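Magnesium-protoporphyrin O-methyltransferase (Synechocystis sp., PDB 4QDJ) transfers a methyl group from S-adenosylmethionine to Mg-protoporphyrin IX, giving its 13-monomethyl ester on the way to chlorophyll. Local coordinates at residues A[45-50]-A[222-227]. Residues are numbered along the deposited sequence; the frame is centred on the assembly and turned at random. Where two conformers were deposited one is given.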
loop_
_atom_site.group_PDB
_atom_site.type_symbol
_atom_site.label_atom_id
_atom_site.label_comp_id
_atom_site.label_asym_id
_atom_site.label_seq_id
_atom_site.Cartn_x
_atom_site.Cartn_y
_atom_site.Cartn_z
ATOM N N GLN A 45 11.479 3.101 0.759
ATOM C CA GLN A 45 11.773 3.567 -0.592
ATOM C C GLN A 45 12.198 2.402 -1.489
ATOM O O GLN A 45 11.876 2.374 -2.677
ATOM C CB GLN A 45 12.846 4.655 -0.580
ATOM C CG GLN A 45 13.091 5.282 -1.944
ATOM C CD GLN A 45 11.890 6.058 -2.455
ATOM O OE1 GLN A 45 11.384 6.952 -1.777
ATOM N NE2 GLN A 45 11.425 5.714 -3.650
ATOM N N GLN A 46 12.915 1.439 -0.917
ATOM C CA GLN A 46 13.326 0.257 -1.668
ATOM C C GLN A 46 12.115 -0.579 -2.073
ATOM O O GLN A 46 12.040 -1.076 -3.198
ATOM C CB GLN A 46 14.315 -0.587 -0.861
ATOM C CG GLN A 46 14.766 -1.853 -1.574
ATOM C CD GLN A 46 15.872 -2.579 -0.837
ATOM O OE1 GLN A 46 16.750 -1.958 -0.239
ATOM N NE2 GLN A 46 15.836 -3.907 -0.878
ATOM N N THR A 47 11.167 -0.727 -1.154
ATOM C CA THR A 47 9.945 -1.474 -1.437
ATOM C C THR A 47 9.172 -0.819 -2.576
ATOM O O THR A 47 8.765 -1.486 -3.528
ATOM C CB THR A 47 9.044 -1.575 -0.191
ATOM O OG1 THR A 47 9.742 -2.279 0.842
ATOM C CG2 THR A 47 7.750 -2.315 -0.518
ATOM N N VAL A 48 8.982 0.492 -2.473
ATOM C CA VAL A 48 8.312 1.249 -3.522
ATOM C C VAL A 48 9.024 1.091 -4.862
ATOM O O VAL A 48 8.399 0.757 -5.870
ATOM C CB VAL A 48 8.200 2.741 -3.152
ATOM C CG1 VAL A 48 7.733 3.557 -4.351
ATOM C CG2 VAL A 48 7.255 2.920 -1.972
ATOM N N ASP A 49 10.336 1.309 -4.867
ATOM C CA ASP A 49 11.114 1.222 -6.101
ATOM C C ASP A 49 11.073 -0.174 -6.724
ATOM O O ASP A 49 11.054 -0.310 -7.946
ATOM C CB ASP A 49 12.562 1.667 -5.874
ATOM C CG ASP A 49 12.692 3.170 -5.691
ATOM O OD1 ASP A 49 11.752 3.906 -6.059
ATOM O OD2 ASP A 49 13.742 3.616 -5.182
ATOM N N SER A 50 11.056 -1.208 -5.887
ATOM C CA SER A 50 10.986 -2.585 -6.370
ATOM C C SER A 50 9.669 -2.851 -7.094
ATOM O O SER A 50 9.638 -3.507 -8.135
ATOM C CB SER A 50 11.155 -3.576 -5.214
ATOM O OG SER A 50 12.485 -3.575 -4.724
ATOM N N SER A 222 10.088 -6.039 4.902
ATOM C CA SER A 222 8.895 -6.085 4.073
ATOM C C SER A 222 9.018 -7.156 3.003
ATOM O O SER A 222 9.842 -7.053 2.093
ATOM C CB SER A 222 8.636 -4.719 3.434
ATOM O OG SER A 222 7.343 -4.662 2.861
ATOM N N ARG A 223 8.193 -8.188 3.132
ATOM C CA ARG A 223 8.113 -9.260 2.150
ATOM C C ARG A 223 7.078 -8.870 1.102
ATOM O O ARG A 223 5.952 -8.519 1.443
ATOM C CB ARG A 223 7.701 -10.559 2.843
ATOM C CG ARG A 223 7.484 -11.738 1.916
ATOM C CD ARG A 223 8.777 -12.192 1.258
ATOM N NE ARG A 223 8.633 -13.529 0.691
ATOM C CZ ARG A 223 9.209 -13.937 -0.435
ATOM N NH1 ARG A 223 9.976 -13.109 -1.132
ATOM N NH2 ARG A 223 9.014 -15.177 -0.867
ATOM N N ILE A 224 7.460 -8.926 -0.169
ATOM C CA ILE A 224 6.579 -8.496 -1.251
ATOM C C ILE A 224 6.158 -9.685 -2.107
ATOM O O ILE A 224 7.000 -10.452 -2.565
ATOM C CB ILE A 224 7.275 -7.456 -2.153
ATOM C CG1 ILE A 224 8.032 -6.431 -1.305
ATOM C CG2 ILE A 224 6.264 -6.770 -3.065
ATOM C CD1 ILE A 224 8.959 -5.541 -2.106
ATOM N N LEU A 225 4.853 -9.839 -2.316
ATOM C CA LEU A 225 4.334 -10.906 -3.166
ATOM C C LEU A 225 3.523 -10.340 -4.320
ATOM O O LEU A 225 2.636 -9.512 -4.115
ATOM C CB LEU A 225 3.449 -11.860 -2.361
ATOM C CG LEU A 225 4.071 -12.567 -1.158
ATOM C CD1 LEU A 225 3.039 -13.456 -0.478
ATOM C CD2 LEU A 225 5.287 -13.378 -1.577
ATOM N N GLU A 226 3.834 -10.791 -5.530
ATOM C CA GLU A 226 2.998 -10.511 -6.688
ATOM C C GLU A 226 2.127 -11.729 -6.935
ATOM O O GLU A 226 2.636 -12.828 -7.156
ATOM C CB GLU A 226 3.850 -10.226 -7.926
ATOM C CG GLU A 226 3.034 -9.990 -9.189
ATOM C CD GLU A 226 3.893 -9.890 -10.435
ATOM O OE1 GLU A 226 4.844 -10.688 -10.570
ATOM O OE2 GLU A 226 3.622 -9.011 -11.278
ATOM N N ALA A 227 0.814 -11.536 -6.875
ATOM C CA ALA A 227 -0.128 -12.620 -7.101
ATOM C C ALA A 227 -0.897 -12.372 -8.391
ATOM O O ALA A 227 -1.340 -11.254 -8.659
ATOM C CB ALA A 227 -1.082 -12.751 -5.924
#
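T47 meets both S222 and I224, and these two touches make up most of a small buried contact of 145 Å². The apolar part lies between methyls: CG2 of T47 packs on CD1 of I224 at 3.8 Å and also comes near OG of S222. In T47, OG1 sits beside the backbone N (chi1 -62°), which swings CG2 to the far side of the CA-CB bond and onto I224, while OG1 faces S222. I224 reaches back with its CG1 arm extended (chi2 169°), which carries CD1 up to the helix. One turn further on, CB of S50 brushes the same CD1 at 4.3 Å, a looser touch, while I224 also packs on V51 and W54 of helix 35-58.

On the polar side, OG1 of T47 stands 3.7 Å from CB of S222, a van der Waals touch. The two hydroxyls do not pair; OG1 of T47 hydrogen-bonds to Y220 and T215, and OG of S222 to D135. With an alanine here in place of T47, Y220 and T215 would probably lose the hydroxyl they share, and a gap would open beside CD1 of I224.

Within the helix, in the conformer given, OG of S50 bonds back to O of Q46, which also accepts the helical bond from N of S50.

The axes of 45-50 and 222-227 run 10° apart and come within 10.0 Å. Helix 35-58 thus lies against one face of the mixed sheet, over strand 221-229, the antiparallel strand inserted between 159-164 and 207-216. The T47 side chain lies about 6 Å from bound S-adenosylmethionine, so the contact borders the cofactor site. The strand order 3-2-1-4-5-7-6, with this helix layered on the sheet, is that of the Rossmann-like fold of class I methyltransferases, the superfamily to which the enzyme belongs.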